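Putative aspartyl-tRNA synthetase (PDB 6OD8) probably catalyses the ATP-dependent attachment of L-aspartate to tRNA(Asp), with release of AMP and diphosphate. Local coordinates at residues R71-V76 with V89-A93; D187-K191 with Q354-F358; S299-N303 with R551-R555; M399-N403 with V437-T443. All blocks are in the same frame, centred on the assembly; numbering follows the deposited sequence.

How the interactions relate
The four contacts run from the OB-fold domain into the catalytic domain. Interaction 1 holds a loop on an OB-fold strand. Interaction 2, whose centre is about 29 Å from that of interaction 1, joins helix 185-189 to the loop after helix 346-353. Interaction 3 pairs the motif 2 loop, an active-site element of class II synthetases, with the C-terminal tail; its centre is about 26 Å from that of interaction 2. Interaction 4 packs a helix on the large catalytic sheet. Its centre is about 51 Å from that of interaction 1, on the opposite side of the chain's centre. No two contacts touch. Interactions 1 and 3 both reach the second subunit, so the dimer interface links two distant parts of the chain.

Interaction 1. Residues R71-V76 with V89-A93; sequences RTHIPV and VLIRA
The contact belongs to the OB-fold domain, where the loop Arg-71 to Val-76 lies across strand 88-100 and Ile-74 meets Leu-90. One direct hydrogen bond joins them. Ile-74 N gives its hydrogen to Leu-90 O over 2.8 Å, with an N-H...O angle of 163°. His-73 CA also lies 3.6 Å from Leu-90 O, as a weaker CA-H...O contact. Earlier in the loop, a water donates to Thr-72 O at 2.7 Å and accepts from Leu-90 N. Later, a second water links Val-76 N to Arg-92 O, at 2.7 Å from that oxygen. The Leu-90 side chain leaves with CG anti to the backbone N (chi1 175°). This brings CD2 over one face of the Arg-71 guanidinium, 3.7 Å from Arg-71 CZ and offset toward its rim. The two side chains cross at about a right angle. Ile-74 CG1 rests on Val-89 CB at 3.9 Å, and Val-76 CG2 touches Ala-93 CB at the same distance. Arg-92 forms a salt bridge with Asp-144. Glu-322 of the second subunit is hydrogen-bonded to Arg-71 N and to His-73 NE2, while the buried His-73 ND1 has no partner in the model. The chemistry implies a loop held by one direct backbone bond; on each side of it a water bridges backbone groups that do not bond directly.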
loop_
_atom_site.group_PDB
_atom_site.type_symbol
_atom_site.label_atom_id
_atom_site.label_comp_id
_atom_site.label_asym_id
_atom_site.label_seq_id
_atom_site.Cartn_x
_atom_site.Cartn_y
_atom_site.Cartn_z
ATOM N N ARG A 71 -31.115 -15.733 3.703
ATOM C CA ARG A 71 -31.307 -16.149 2.320
ATOM C C ARG A 71 -29.949 -16.317 1.657
ATOM O O ARG A 71 -28.968 -15.686 2.053
ATOM C CB ARG A 71 -32.130 -15.120 1.515
ATOM C CG ARG A 71 -33.312 -14.525 2.274
ATOM C CD ARG A 71 -34.221 -13.732 1.358
ATOM N NE ARG A 71 -34.967 -14.614 0.463
ATOM C CZ ARG A 71 -35.671 -14.198 -0.584
ATOM N NH1 ARG A 71 -36.310 -15.083 -1.339
ATOM N NH2 ARG A 71 -35.725 -12.904 -0.879
ATOM N N THR A 72 -29.905 -17.138 0.619
ATOM C CA THR A 72 -28.685 -17.342 -0.158
ATOM C C THR A 72 -28.771 -16.485 -1.417
ATOM O O THR A 72 -29.601 -16.743 -2.296
ATOM C CB THR A 72 -28.489 -18.816 -0.509
ATOM O OG1 THR A 72 -28.337 -19.586 0.690
ATOM C CG2 THR A 72 -27.256 -18.994 -1.375
ATOM N N HIS A 73 -27.917 -15.463 -1.496
ATOM C CA HIS A 73 -27.863 -14.567 -2.639
ATOM C C HIS A 73 -26.782 -15.055 -3.605
ATOM O O HIS A 73 -25.600 -15.087 -3.248
ATOM C CB HIS A 73 -27.594 -13.148 -2.133
ATOM C CG HIS A 73 -28.281 -12.842 -0.832
ATOM N ND1 HIS A 73 -29.445 -12.108 -0.759
ATOM C CD2 HIS A 73 -27.984 -13.196 0.442
ATOM C CE1 HIS A 73 -29.830 -12.014 0.502
ATOM N NE2 HIS A 73 -28.965 -12.672 1.249
ATOM N N ILE A 74 -27.182 -15.436 -4.819
ATOM C CA ILE A 74 -26.258 -15.934 -5.836
ATOM C C ILE A 74 -25.744 -14.741 -6.641
ATOM O O ILE A 74 -26.559 -14.013 -7.225
ATOM C CB ILE A 74 -26.930 -16.952 -6.768
ATOM C CG1 ILE A 74 -27.612 -18.082 -5.978
ATOM C CG2 ILE A 74 -25.937 -17.482 -7.810
ATOM C CD1 ILE A 74 -26.664 -18.923 -5.168
ATOM N N PRO A 75 -24.432 -14.523 -6.728
ATOM C CA PRO A 75 -23.930 -13.445 -7.593
ATOM C C PRO A 75 -24.121 -13.772 -9.071
ATOM O O PRO A 75 -24.096 -14.930 -9.489
ATOM C CB PRO A 75 -22.444 -13.353 -7.226
ATOM C CG PRO A 75 -22.114 -14.655 -6.618
ATOM C CD PRO A 75 -23.353 -15.177 -5.965
ATOM N N VAL A 76 -24.315 -12.722 -9.869
ATOM C CA VAL A 76 -24.512 -12.899 -11.302
ATOM C C VAL A 76 -23.355 -13.682 -11.916
ATOM O O VAL A 76 -23.553 -14.450 -12.865
ATOM C CB VAL A 76 -24.695 -11.525 -11.982
ATOM C CG1 VAL A 76 -24.934 -11.692 -13.472
ATOM C CG2 VAL A 76 -25.852 -10.780 -11.343
ATOM N N VAL A 89 -33.342 -19.231 -8.211
ATOM C CA VAL A 89 -32.344 -18.635 -7.325
ATOM C C VAL A 89 -32.669 -17.168 -7.064
ATOM O O VAL A 89 -33.476 -16.542 -7.753
ATOM C CB VAL A 89 -30.911 -18.758 -7.892
ATOM C CG1 VAL A 89 -30.519 -20.218 -8.049
ATOM C CG2 VAL A 89 -30.825 -18.044 -9.218
ATOM N N LEU A 90 -31.995 -16.618 -6.061
ATOM C CA LEU A 90 -32.142 -15.223 -5.657
ATOM C C LEU A 90 -30.895 -14.468 -6.076
ATOM O O LEU A 90 -29.795 -14.802 -5.631
ATOM C CB LEU A 90 -32.338 -15.114 -4.145
ATOM C CG LEU A 90 -32.389 -13.697 -3.580
ATOM C CD1 LEU A 90 -33.634 -12.972 -4.076
ATOM C CD2 LEU A 90 -32.354 -13.760 -2.064
ATOM N N ILE A 91 -31.072 -13.451 -6.908
ATOM C CA ILE A 91 -29.963 -12.656 -7.420
ATOM C C ILE A 91 -30.233 -11.190 -7.112
ATOM O O ILE A 91 -31.373 -10.722 -7.203
ATOM C CB ILE A 91 -29.778 -12.871 -8.938
ATOM C CG1 ILE A 91 -29.668 -14.364 -9.256
ATOM C CG2 ILE A 91 -28.544 -12.140 -9.441
ATOM C CD1 ILE A 91 -30.326 -14.751 -10.569
ATOM N N ARG A 92 -29.173 -10.463 -6.752
ATOM C CA ARG A 92 -29.223 -9.011 -6.643
ATOM C C ARG A 92 -28.397 -8.423 -7.782
ATOM O O ARG A 92 -27.224 -8.776 -7.942
ATOM C CB ARG A 92 -28.689 -8.554 -5.285
ATOM C CG ARG A 92 -28.785 -7.064 -5.068
ATOM C CD ARG A 92 -28.533 -6.754 -3.605
ATOM N NE ARG A 92 -29.589 -7.342 -2.768
ATOM C CZ ARG A 92 -29.595 -7.323 -1.435
ATOM N NH1 ARG A 92 -28.590 -6.745 -0.781
ATOM N NH2 ARG A 92 -30.607 -7.887 -0.757
ATOM N N ALA A 93 -29.002 -7.543 -8.584
ATOM C CA ALA A 93 -28.324 -7.064 -9.779
ATOM C C ALA A 93 -28.818 -5.674 -10.157
ATOM O O ALA A 93 -29.878 -5.218 -9.714
ATOM C CB ALA A 93 -28.545 -8.027 -10.961
HETATM O O HOH W 1 -30.594 -18.390 -4.247
HETATM O O HOH W 2 -24.750 -9.924 -8.241
#

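Interaction 2. Residues D187-K191 with Q354-F358; sequences DASRK and QQYPF
Gln-355 reaches from the loop after helix 346-353 to the carbonyls of Ala-188 and Arg-190. The hydrogen bonding centres on its amide. NE2 donates to Ala-188 O over 3.0 Å, with an N-H...O angle of 145°. The bond is bent, and the donor is tilted 24° from the carbonyl plane. Arg-204 NH1 also donates to Ala-188 O. A water lies 3.1 Å from Gln-355 NE2, accepts from it and donates to Arg-190 O. The extended chain of Gln-355, heading away from its backbone N at chi1 -173°, carries the amide across to the Ala-188 carbonyl. Van der Waals contacts come from two side chains. Gln-355 CD packs on Ser-189 O at 3.2 Å. The Lys-191 chain runs past the loop backbone, with CD 3.3 Å from Gln-354 O, and its CE rests on Pro-357 CG at 3.8 Å. One salt bridge lies within 187-191: Arg-190 NH1 meets Asp-187 OD1 at 2.9 Å, in the guanidinium plane but from above the carboxylate plane. Arg-190 NH1 also bonds Ala-197 O. The chemistry implies that a buried amide joins the two segments. Gln-355 NE2 has two acceptors, the Ala-188 carbonyl and a water, which probably fixes the turn of its amide group.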
loop_
_atom_site.group_PDB
_atom_site.type_symbol
_atom_site.label_atom_id
_atom_site.label_comp_id
_atom_site.label_asym_id
_atom_site.label_seq_id
_atom_site.Cartn_x
_atom_site.Cartn_y
_atom_site.Cartn_z
ATOM N N ASP A 187 -23.550 5.064 -23.971
ATOM C CA ASP A 187 -22.770 6.159 -24.529
ATOM C C ASP A 187 -21.375 6.207 -23.911
ATOM O O ASP A 187 -20.383 6.434 -24.616
ATOM C CB ASP A 187 -23.494 7.484 -24.317
ATOM C CG ASP A 187 -24.735 7.626 -25.184
ATOM O OD1 ASP A 187 -25.001 6.757 -26.046
ATOM O OD2 ASP A 187 -25.453 8.620 -24.985
ATOM N N ALA A 188 -21.284 5.982 -22.598
ATOM C CA ALA A 188 -19.997 6.019 -21.912
ATOM C C ALA A 188 -19.084 4.873 -22.330
ATOM O O ALA A 188 -17.868 4.971 -22.131
ATOM C CB ALA A 188 -20.209 6.003 -20.396
ATOM N N SER A 189 -19.642 3.813 -22.933
ATOM C CA SER A 189 -18.892 2.636 -23.359
ATOM C C SER A 189 -18.498 2.669 -24.827
ATOM O O SER A 189 -17.743 1.793 -25.271
ATOM C CB SER A 189 -19.709 1.366 -23.106
ATOM O OG SER A 189 -19.870 1.148 -21.717
ATOM N N ARG A 190 -18.992 3.641 -25.583
ATOM C CA ARG A 190 -18.801 3.651 -27.026
ATOM C C ARG A 190 -17.359 4.016 -27.381
ATOM O O ARG A 190 -16.765 4.914 -26.777
ATOM C CB ARG A 190 -19.792 4.632 -27.656
ATOM C CG ARG A 190 -19.710 4.732 -29.169
ATOM C CD ARG A 190 -20.918 5.436 -29.754
ATOM N NE ARG A 190 -22.108 4.597 -29.690
ATOM C CZ ARG A 190 -23.129 4.810 -28.869
ATOM N NH1 ARG A 190 -23.119 5.853 -28.053
ATOM N NH2 ARG A 190 -24.160 3.986 -28.877
ATOM N N LYS A 191 -16.791 3.291 -28.353
ATOM C CA LYS A 191 -15.461 3.614 -28.874
ATOM C C LYS A 191 -15.471 4.990 -29.523
ATOM O O LYS A 191 -16.438 5.365 -30.193
ATOM C CB LYS A 191 -15.012 2.575 -29.909
ATOM C CG LYS A 191 -14.955 1.134 -29.419
ATOM C CD LYS A 191 -14.669 0.169 -30.568
ATOM C CE LYS A 191 -13.304 0.414 -31.174
ATOM N NZ LYS A 191 -13.076 -0.430 -32.388
ATOM N N GLN A 354 -11.764 -3.612 -25.817
ATOM C CA GLN A 354 -12.933 -3.491 -26.685
ATOM C C GLN A 354 -13.368 -2.042 -26.833
ATOM O O GLN A 354 -13.909 -1.659 -27.877
ATOM C CB GLN A 354 -14.089 -4.355 -26.171
ATOM C CG GLN A 354 -14.401 -4.215 -24.688
ATOM C CD GLN A 354 -15.371 -3.080 -24.385
ATOM O OE1 GLN A 354 -16.204 -2.716 -25.224
ATOM N NE2 GLN A 354 -15.264 -2.509 -23.181
ATOM N N GLN A 355 -13.135 -1.219 -25.819
ATOM C CA GLN A 355 -13.410 0.204 -25.956
ATOM C C GLN A 355 -12.184 1.006 -26.372
ATOM O O GLN A 355 -12.314 1.976 -27.119
ATOM C CB GLN A 355 -13.964 0.775 -24.641
ATOM C CG GLN A 355 -14.432 2.215 -24.801
ATOM C CD GLN A 355 -15.180 2.756 -23.591
ATOM O OE1 GLN A 355 -15.511 2.015 -22.653
ATOM N NE2 GLN A 355 -15.466 4.060 -23.618
ATOM N N TYR A 356 -11.003 0.617 -25.906
ATOM C CA TYR A 356 -9.771 1.388 -26.074
ATOM C C TYR A 356 -8.735 0.448 -26.672
ATOM O O TYR A 356 -7.857 -0.055 -25.956
ATOM C CB TYR A 356 -9.293 1.951 -24.733
ATOM C CG TYR A 356 -10.239 2.944 -24.093
ATOM C CD1 TYR A 356 -10.568 4.134 -24.735
ATOM C CD2 TYR A 356 -10.786 2.702 -22.833
ATOM C CE1 TYR A 356 -11.425 5.054 -24.150
ATOM C CE2 TYR A 356 -11.643 3.612 -22.237
ATOM C CZ TYR A 356 -11.963 4.783 -22.900
ATOM O OH TYR A 356 -12.803 5.695 -22.297
ATOM N N PRO A 357 -8.831 0.163 -27.970
ATOM C CA PRO A 357 -7.981 -0.871 -28.568
ATOM C C PRO A 357 -6.508 -0.556 -28.396
ATOM O O PRO A 357 -6.073 0.592 -28.533
ATOM C CB PRO A 357 -8.384 -0.853 -30.045
ATOM C CG PRO A 357 -9.764 -0.299 -30.055
ATOM C CD PRO A 357 -9.813 0.694 -28.930
ATOM N N PHE A 358 -5.744 -1.593 -28.070
ATOM C CA PHE A 358 -4.304 -1.442 -27.921
ATOM C C PHE A 358 -3.622 -2.723 -28.362
ATOM O O PHE A 358 -4.210 -3.808 -28.297
ATOM C CB PHE A 358 -3.907 -1.117 -26.480
ATOM C CG PHE A 358 -4.303 -2.177 -25.470
ATOM C CD1 PHE A 358 -5.573 -2.174 -24.902
ATOM C CD2 PHE A 358 -3.388 -3.140 -25.053
ATOM C CE1 PHE A 358 -5.943 -3.122 -23.932
ATOM C CE2 PHE A 358 -3.737 -4.088 -24.099
ATOM C CZ PHE A 358 -5.032 -4.083 -23.541
HETATM O O HOH W 3 -17.403 -0.476 -26.051
HETATM O O HOH W 4 -14.570 5.890 -25.905
#

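Interaction 3. Residues S299-N303 with R551-R555; sequences SENSN and RDPQR
Class II motif 2 contributes the first side of this contact: the segment Ser-299 to Asn-303 is part of the loop between its strands 289-297 and 310-319, and here it meets Pro-553 of the C-terminal tail. The proline ring takes most of the contact. Asn-301 turns its amide oxygen onto the ring, with OD1 3.3 Å from Pro-553 CB and 3.4 Å from Pro-553 CG. A chi1 of -171° swings the Asn-301 amide out to this position. Ser-302 O lies 3.6 Å from Pro-553 CD, so the ring sits against two oxygens of the loop. Asn-303 OD1 comes within 3.5 Å of Asp-552 OD2, but no hydrogen bond joins them, and the amide and carboxylate planes stand 84° apart. That carboxylate oxygen is engaged by Arg-544 NE in a salt bridge. The other oxygen, Asp-552 OD1, accepts from Gln-554 N at 2.8 Å. For this Asp-552 CG stands between the backbone N and the carbonyl carbon (chi1 68°). Phe-265 of the second subunit packs on both Asn-301 and Pro-553. Tyr-264 OH of the second subunit is hydrogen-bonded to Asp-552 O. No direct hydrogen bond crosses between the segments. Asp-552 to Arg-555 form a type I beta turn, with an Asx turn at Asp-552, set beside the motif 2 loop of a class II synthetase.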
loop_
_atom_site.group_PDB
_atom_site.type_symbol
_atom_site.label_atom_id
_atom_site.label_comp_id
_atom_site.label_asym_id
_atom_site.label_seq_id
_atom_site.Cartn_x
_atom_site.Cartn_y
_atom_site.Cartn_z
ATOM N N SER A 299 3.294 20.053 -7.781
ATOM C CA SER A 299 2.698 21.370 -7.661
ATOM C C SER A 299 2.798 22.190 -8.941
ATOM O O SER A 299 2.532 23.385 -8.900
ATOM C CB SER A 299 3.339 22.134 -6.498
ATOM O OG SER A 299 4.747 22.214 -6.647
ATOM N N GLU A 300 3.153 21.586 -10.071
ATOM C CA GLU A 300 3.230 22.346 -11.310
ATOM C C GLU A 300 1.843 22.533 -11.916
ATOM O O GLU A 300 1.000 21.632 -11.898
ATOM C CB GLU A 300 4.170 21.668 -12.311
ATOM C CG GLU A 300 3.998 20.173 -12.421
ATOM C CD GLU A 300 5.260 19.484 -12.906
ATOM O OE1 GLU A 300 6.262 20.190 -13.148
ATOM O OE2 GLU A 300 5.253 18.241 -13.039
ATOM N N ASN A 301 1.600 23.728 -12.439
ATOM C CA ASN A 301 0.299 24.045 -13.020
ATOM C C ASN A 301 0.325 23.597 -14.481
ATOM O O ASN A 301 0.482 24.379 -15.420
ATOM C CB ASN A 301 -0.003 25.529 -12.862
ATOM C CG ASN A 301 -1.412 25.881 -13.236
ATOM O OD1 ASN A 301 -2.140 25.071 -13.811
ATOM N ND2 ASN A 301 -1.804 27.130 -12.950
ATOM N N SER A 302 0.221 22.283 -14.647
ATOM C CA SER A 302 0.261 21.649 -15.953
ATOM C C SER A 302 -1.047 20.906 -16.134
ATOM O O SER A 302 -1.369 20.017 -15.344
ATOM C CB SER A 302 1.439 20.683 -16.069
ATOM O OG SER A 302 1.506 20.134 -17.370
ATOM N N ASN A 303 -1.795 21.277 -17.152
ATOM C CA ASN A 303 -3.049 20.623 -17.470
ATOM C C ASN A 303 -2.858 19.989 -18.842
ATOM O O ASN A 303 -3.096 20.616 -19.876
ATOM C CB ASN A 303 -4.209 21.599 -17.439
ATOM C CG ASN A 303 -5.540 20.899 -17.563
ATOM O OD1 ASN A 303 -5.938 20.130 -16.677
ATOM N ND2 ASN A 303 -6.233 21.142 -18.670
ATOM N N ARG A 551 -7.050 14.348 -9.764
ATOM C CA ARG A 551 -6.727 15.684 -9.293
ATOM C C ARG A 551 -5.854 16.346 -10.350
ATOM O O ARG A 551 -4.844 15.773 -10.756
ATOM C CB ARG A 551 -5.967 15.636 -7.960
ATOM C CG ARG A 551 -6.800 15.128 -6.764
ATOM C CD ARG A 551 -7.840 16.210 -6.425
ATOM N NE ARG A 551 -8.783 15.800 -5.383
ATOM C CZ ARG A 551 -9.973 15.253 -5.617
ATOM N NH1 ARG A 551 -10.384 15.019 -6.864
ATOM N NH2 ARG A 551 -10.743 14.919 -4.593
ATOM N N ASP A 552 -6.244 17.527 -10.790
ATOM C CA ASP A 552 -5.347 18.306 -11.640
ATOM C C ASP A 552 -5.575 19.757 -11.231
ATOM O O ASP A 552 -6.409 20.004 -10.342
ATOM C CB ASP A 552 -5.582 17.981 -13.130
ATOM C CG ASP A 552 -6.925 18.447 -13.653
ATOM O OD1 ASP A 552 -7.445 19.470 -13.189
ATOM O OD2 ASP A 552 -7.472 17.778 -14.560
ATOM N N PRO A 553 -4.858 20.742 -11.793
ATOM C CA PRO A 553 -5.016 22.114 -11.284
ATOM C C PRO A 553 -6.452 22.619 -11.294
ATOM O O PRO A 553 -6.807 23.480 -10.471
ATOM C CB PRO A 553 -4.118 22.940 -12.228
ATOM C CG PRO A 553 -3.093 21.987 -12.681
ATOM C CD PRO A 553 -3.836 20.683 -12.855
ATOM N N GLN A 554 -7.298 22.124 -12.197
ATOM C CA GLN A 554 -8.665 22.615 -12.289
ATOM C C GLN A 554 -9.681 21.676 -11.635
ATOM O O GLN A 554 -10.873 21.989 -11.622
ATOM C CB GLN A 554 -9.039 22.852 -13.759
ATOM N N ARG A 555 -9.252 20.543 -11.095
ATOM C CA ARG A 555 -10.193 19.539 -10.613
ATOM C C ARG A 555 -9.812 19.091 -9.210
ATOM O O ARG A 555 -8.756 18.477 -9.018
ATOM C CB ARG A 555 -10.240 18.335 -11.569
ATOM C CG ARG A 555 -11.129 17.194 -11.045
ATOM C CD ARG A 555 -11.294 16.072 -12.061
ATOM N NE ARG A 555 -12.058 16.468 -13.260
ATOM C CZ ARG A 555 -13.388 16.583 -13.307
ATOM N NH1 ARG A 555 -14.121 16.350 -12.219
ATOM N NH2 ARG A 555 -13.986 16.933 -14.439
#

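Interaction 4. Residues M399-N403 with V437-T443; sequences MLRIN and VKERYGT
Leu-400, in segment 399-403 of the class II catalytic domain, packs on Tyr-441 of helix 427-441. Strand 400-403, the helical connection and the parallel neighbouring strand 445-449 form a beta-alpha-beta crossover, and this contact packs its helix on the large mixed sheet. From CB, which is directed toward the helix, the Leu-400 chain extends away from its own backbone nitrogen (chi1 -176°). The contacts begin at the two methyls. CD2 does most of the touching. It lies over one face of the Tyr-441 ring, 3.6 Å from Tyr-441 CG. As a CH-pi contact, Leu-400 CD2 is 4.0 Å from the ring centroid of Tyr-441 and 29° off the ring normal. The same methyl meets Val-437 CG1 at 3.7 Å, one helical turn earlier, and also touches Thr-443 CG2. CD1 covers the rim of the same face, 4.0 Å from Tyr-441 CD1. Arg-440 CG lies over the opposite face, so the ring is held between the leucine and its own neighbour. Ile-402, further along the strand, adds a second apolar contact. Its CD1 is 3.8 Å from Tyr-441 CE2 and 4.1 Å from Val-437 CG2. The phenol oxygen of Tyr-441 is hydrogen-bonded to Asp-386. After the helix, Gly-442 has a positive phi (83°), and the chain turns back toward the strand at Thr-443. Thr-443 OG1 is bonded to Phe-445 O. A water is hydrogen-bonded to Thr-443 OG1 at 3.0 Å and accepts from Leu-400 N at 3.1 Å.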
loop_
_atom_site.group_PDB
_atom_site.type_symbol
_atom_site.label_atom_id
_atom_site.label_comp_id
_atom_site.label_asym_id
_atom_site.label_seq_id
_atom_site.Cartn_x
_atom_site.Cartn_y
_atom_site.Cartn_z
ATOM N N MET A 399 15.686 -7.926 -21.463
ATOM C CA MET A 399 15.242 -6.539 -21.391
ATOM C C MET A 399 16.362 -5.594 -21.815
ATOM O O MET A 399 17.466 -5.627 -21.253
ATOM C CB MET A 399 14.721 -6.230 -19.986
ATOM C CG MET A 399 13.382 -6.947 -19.774
ATOM S SD MET A 399 12.799 -6.959 -18.053
ATOM C CE MET A 399 12.182 -5.329 -17.942
ATOM N N LEU A 400 16.049 -4.738 -22.794
ATOM C CA LEU A 400 17.047 -3.960 -23.530
ATOM C C LEU A 400 17.598 -2.777 -22.728
ATOM O O LEU A 400 16.842 -1.995 -22.148
ATOM C CB LEU A 400 16.424 -3.447 -24.829
ATOM C CG LEU A 400 17.332 -2.695 -25.786
ATOM C CD1 LEU A 400 18.253 -3.737 -26.380
ATOM C CD2 LEU A 400 16.475 -2.037 -26.863
ATOM N N ARG A 401 18.925 -2.633 -22.742
ATOM C CA ARG A 401 19.647 -1.513 -22.146
ATOM C C ARG A 401 20.486 -0.887 -23.247
ATOM O O ARG A 401 21.163 -1.613 -23.973
ATOM C CB ARG A 401 20.577 -1.976 -21.015
ATOM C CG ARG A 401 19.916 -2.761 -19.907
ATOM C CD ARG A 401 20.932 -3.132 -18.832
ATOM N NE ARG A 401 20.326 -3.929 -17.761
ATOM C CZ ARG A 401 20.988 -4.363 -16.693
ATOM N NH1 ARG A 401 22.278 -4.067 -16.546
ATOM N NH2 ARG A 401 20.361 -5.098 -15.775
ATOM N N ILE A 402 20.416 0.441 -23.395
ATOM C CA ILE A 402 21.252 1.181 -24.338
ATOM C C ILE A 402 21.890 2.321 -23.562
ATOM O O ILE A 402 21.198 3.054 -22.847
ATOM C CB ILE A 402 20.463 1.723 -25.552
ATOM C CG1 ILE A 402 19.720 0.592 -26.270
ATOM C CG2 ILE A 402 21.408 2.429 -26.559
ATOM C CD1 ILE A 402 18.861 1.074 -27.431
ATOM N N ASN A 403 23.204 2.442 -23.678
ATOM C CA ASN A 403 23.900 3.584 -23.104
ATOM C C ASN A 403 23.344 4.886 -23.677
ATOM O O ASN A 403 23.022 4.973 -24.869
ATOM C CB ASN A 403 25.397 3.460 -23.397
ATOM C CG ASN A 403 26.152 4.690 -23.019
ATOM O OD1 ASN A 403 26.347 5.592 -23.833
ATOM N ND2 ASN A 403 26.580 4.753 -21.774
ATOM N N VAL A 437 13.694 2.559 -31.273
ATOM C CA VAL A 437 13.978 1.334 -30.531
ATOM C C VAL A 437 12.997 0.233 -30.915
ATOM O O VAL A 437 13.384 -0.932 -31.085
ATOM C CB VAL A 437 13.965 1.614 -29.018
ATOM C CG1 VAL A 437 13.892 0.297 -28.226
ATOM C CG2 VAL A 437 15.214 2.429 -28.635
ATOM N N LYS A 438 11.715 0.577 -31.066
ATOM C CA LYS A 438 10.737 -0.440 -31.440
ATOM C C LYS A 438 11.040 -0.993 -32.825
ATOM O O LYS A 438 10.993 -2.211 -33.045
ATOM C CB LYS A 438 9.322 0.139 -31.372
ATOM C CG LYS A 438 8.190 -0.838 -31.754
ATOM C CD LYS A 438 8.057 -1.989 -30.780
ATOM C CE LYS A 438 6.863 -2.899 -31.145
ATOM N NZ LYS A 438 5.557 -2.168 -31.064
ATOM N N GLU A 439 11.390 -0.111 -33.763
ATOM C CA GLU A 439 11.643 -0.539 -35.131
ATOM C C GLU A 439 12.910 -1.378 -35.233
ATOM O O GLU A 439 12.939 -2.362 -35.976
ATOM C CB GLU A 439 11.713 0.683 -36.046
ATOM C CG GLU A 439 10.379 1.423 -36.134
ATOM C CD GLU A 439 10.426 2.668 -37.012
ATOM O OE1 GLU A 439 11.539 3.093 -37.396
ATOM O OE2 GLU A 439 9.336 3.216 -37.313
ATOM N N ARG A 440 13.957 -1.025 -34.479
ATOM C CA ARG A 440 15.238 -1.734 -34.574
ATOM C C ARG A 440 15.231 -3.034 -33.785
ATOM O O ARG A 440 15.635 -4.083 -34.303
ATOM C CB ARG A 440 16.387 -0.863 -34.061
ATOM C CG ARG A 440 17.761 -1.510 -34.333
ATOM C CD ARG A 440 18.922 -0.620 -33.930
ATOM N NE ARG A 440 20.210 -1.331 -33.934
ATOM C CZ ARG A 440 20.883 -1.644 -35.036
ATOM N NH1 ARG A 440 20.377 -1.337 -36.224
ATOM N NH2 ARG A 440 22.059 -2.267 -34.956
ATOM N N TYR A 441 14.793 -2.963 -32.521
ATOM C CA TYR A 441 14.899 -4.051 -31.554
ATOM C C TYR A 441 13.594 -4.792 -31.316
ATOM O O TYR A 441 13.630 -5.882 -30.739
ATOM C CB TYR A 441 15.407 -3.529 -30.193
ATOM C CG TYR A 441 16.797 -2.904 -30.321
ATOM C CD1 TYR A 441 17.940 -3.702 -30.365
ATOM C CD2 TYR A 441 16.957 -1.526 -30.429
ATOM C CE1 TYR A 441 19.210 -3.138 -30.514
ATOM C CE2 TYR A 441 18.215 -0.955 -30.554
ATOM C CZ TYR A 441 19.344 -1.766 -30.597
ATOM O OH TYR A 441 20.614 -1.218 -30.755
ATOM N N GLY A 442 12.453 -4.207 -31.694
ATOM C CA GLY A 442 11.174 -4.898 -31.587
ATOM C C GLY A 442 10.508 -4.844 -30.238
ATOM O O GLY A 442 9.590 -5.634 -29.984
ATOM N N THR A 443 10.916 -3.921 -29.364
ATOM C CA THR A 443 10.421 -3.891 -28.000
ATOM C C THR A 443 9.847 -2.519 -27.670
ATOM O O THR A 443 10.307 -1.492 -28.179
ATOM C CB THR A 443 11.510 -4.260 -26.979
ATOM O OG1 THR A 443 10.935 -4.272 -25.665
ATOM C CG2 THR A 443 12.665 -3.272 -27.031
HETATM O O HOH W 5 13.141 -4.916 -23.805
#